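Local coordinates for Rab GDP dissociation inhibitor alpha (Naegleria fowleri, PDB 6C87), which probably binds prenylated Rab GTPases in their GDP-bound form, slowing release of the nucleotide and carrying them between membranes and cytosol, at residues Arg220-Glu223 with Asp224-Met228. Sequence-based numbering, arbitrary orientation.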
loop_
_atom_site.group_PDB
_atom_site.type_symbol
_atom_site.label_atom_id
_atom_site.label_comp_id
_atom_site.label_asym_id
_atom_site.label_seq_id
_atom_site.Cartn_x
_atom_site.Cartn_y
_atom_site.Cartn_z
ATOM N N ARG A 220 -3.714 -0.790 -22.700
ATOM C CA ARG A 220 -2.532 0.068 -22.678
ATOM C C ARG A 220 -1.264 -0.746 -22.450
ATOM O O ARG A 220 -0.215 -0.451 -23.033
ATOM C CB ARG A 220 -2.665 1.142 -21.595
ATOM C CG ARG A 220 -3.866 2.065 -21.737
ATOM C CD ARG A 220 -3.600 3.266 -22.628
ATOM N NE ARG A 220 -4.790 4.107 -22.738
ATOM C CZ ARG A 220 -5.164 4.997 -21.824
ATOM N NH1 ARG A 220 -4.437 5.169 -20.730
ATOM N NH2 ARG A 220 -6.266 5.714 -22.001
ATOM N N LEU A 221 -1.335 -1.762 -21.592
ATOM C CA LEU A 221 -0.177 -2.615 -21.378
ATOM C C LEU A 221 0.249 -3.292 -22.672
ATOM O O LEU A 221 1.444 -3.341 -22.996
ATOM C CB LEU A 221 -0.504 -3.659 -20.311
ATOM C CG LEU A 221 0.553 -4.723 -20.036
ATOM C CD1 LEU A 221 1.825 -4.083 -19.490
ATOM C CD2 LEU A 221 -0.004 -5.757 -19.071
ATOM N N TYR A 222 -0.729 -3.794 -23.437
ATOM C CA TYR A 222 -0.447 -4.422 -24.721
ATOM C C TYR A 222 0.204 -3.435 -25.680
ATOM O O TYR A 222 1.245 -3.730 -26.274
ATOM C CB TYR A 222 -1.745 -4.995 -25.310
ATOM C CG TYR A 222 -1.583 -5.815 -26.585
ATOM C CD1 TYR A 222 -1.247 -5.204 -27.792
ATOM C CD2 TYR A 222 -1.774 -7.189 -26.586
ATOM C CE1 TYR A 222 -1.090 -5.935 -28.954
ATOM C CE2 TYR A 222 -1.629 -7.935 -27.757
ATOM C CZ TYR A 222 -1.279 -7.299 -28.934
ATOM O OH TYR A 222 -1.124 -8.012 -30.103
ATOM N N GLU A 223 -0.384 -2.246 -25.820
ATOM C CA GLU A 223 0.143 -1.260 -26.758
ATOM C C GLU A 223 1.534 -0.777 -26.350
ATOM O O GLU A 223 2.408 -0.601 -27.208
ATOM C CB GLU A 223 -0.829 -0.084 -26.863
ATOM C CG GLU A 223 -0.401 1.020 -27.811
ATOM C CD GLU A 223 -1.260 2.270 -27.687
ATOM O OE1 GLU A 223 -1.771 2.549 -26.578
ATOM O OE2 GLU A 223 -1.424 2.975 -28.705
ATOM N N ASP A 224 1.761 -0.562 -25.051
ATOM C CA ASP A 224 3.076 -0.122 -24.584
ATOM C C ASP A 224 4.136 -1.191 -24.825
ATOM O O ASP A 224 5.235 -0.891 -25.308
ATOM C CB ASP A 224 3.013 0.260 -23.103
ATOM C CG ASP A 224 2.464 1.663 -22.879
ATOM O OD1 ASP A 224 1.861 1.899 -21.811
ATOM O OD2 ASP A 224 2.588 2.515 -23.788
ATOM N N SER A 225 3.833 -2.444 -24.469
ATOM C CA SER A 225 4.785 -3.525 -24.695
ATOM C C SER A 225 5.040 -3.725 -26.186
ATOM O O SER A 225 6.186 -3.924 -26.611
ATOM C CB SER A 225 4.270 -4.809 -24.049
ATOM O OG SER A 225 4.147 -4.641 -22.649
ATOM N N LEU A 226 3.988 -3.616 -26.997
ATOM C CA LEU A 226 4.123 -3.786 -28.441
ATOM C C LEU A 226 5.052 -2.736 -29.041
ATOM O O LEU A 226 5.829 -3.041 -29.952
ATOM C CB LEU A 226 2.739 -3.724 -29.104
ATOM C CG LEU A 226 2.541 -3.627 -30.629
ATOM C CD1 LEU A 226 2.840 -4.935 -31.334
ATOM C CD2 LEU A 226 1.144 -3.145 -30.989
ATOM N N ASN A 227 4.987 -1.491 -28.551
ATOM C CA ASN A 227 5.854 -0.444 -29.090
ATOM C C ASN A 227 7.303 -0.595 -28.646
ATOM O O ASN A 227 8.202 -0.093 -29.329
ATOM C CB ASN A 227 5.341 0.937 -28.671
ATOM C CG ASN A 227 4.129 1.380 -29.474
ATOM O OD1 ASN A 227 3.889 0.899 -30.584
ATOM N ND2 ASN A 227 3.357 2.307 -28.914
ATOM N N MET A 228 7.544 -1.288 -27.532
ATOM C CA MET A 228 8.889 -1.454 -26.987
ATOM C C MET A 228 9.669 -2.533 -27.728
ATOM O O MET A 228 10.871 -2.383 -27.973
ATOM C CB MET A 228 8.810 -1.754 -25.491
ATOM C CG MET A 228 8.824 -0.501 -24.636
ATOM S SD MET A 228 8.920 -0.862 -22.880
ATOM C CE MET A 228 10.565 -1.548 -22.740
#
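Arg220 accepts a hydrogen bond at its carbonyl O from Asp224 N, 2.8 Å away. Four successive i to i+4 bonds of an alpha helix join residues 220-223 to residues 224-227, and this is the first of them. The Asp224 carboxylate lies alongside Arg220 O without bonding to it, since both are acceptors. The Arg220 guanidinium group leads away from this turn.

Leu221 O receives Ser225 N at 2.9 Å in a nearly straight bond. Ser225 OG lies 3.0 Å from the same Leu221 O, a possible second bond, though the hydroxyl could turn its proton to a different acceptor. The Ser225 hydroxyl sits beside its own backbone N (chi1 -62°), which turns it back toward the preceding turn. There it also meets Leu221 CD1 at 4.0 Å.

Tyr222 O takes Leu226 N at 2.8 Å. The two side chains also touch: Leu226 CD2 comes to the edge of the Tyr222 ring, near its plane, 4.1 Å from CE1. The ring is buried, and its OH is hydrogen-bonded to Ser117 OG, so both apolar packing and a polar anchor hold it.

Glu223 O receives Asn227 N at 3.0 Å, in the most bent of the four bonds (149°). The Glu223 and Asn227 side chains run side by side in the same direction. Their contact is Glu223 CG against Asn227 ND2 at 4.1 Å, and the carboxylate and amide planes are 44° apart.

All of this lies in the C-terminal half of helix 212-229. Near the helix end, Met228 packs on Met228 of the second subunit. Arg220 NH2 donates to the backbone oxygens of Leu156, at the end of helix 143-157, and Tyr159. Leu221, Tyr222 and Ser225 touch Met90 of strand 89-90. Tyr222 also packs on Val128, Ile130 and Pro233, the last in the loop leading to strand 234-237.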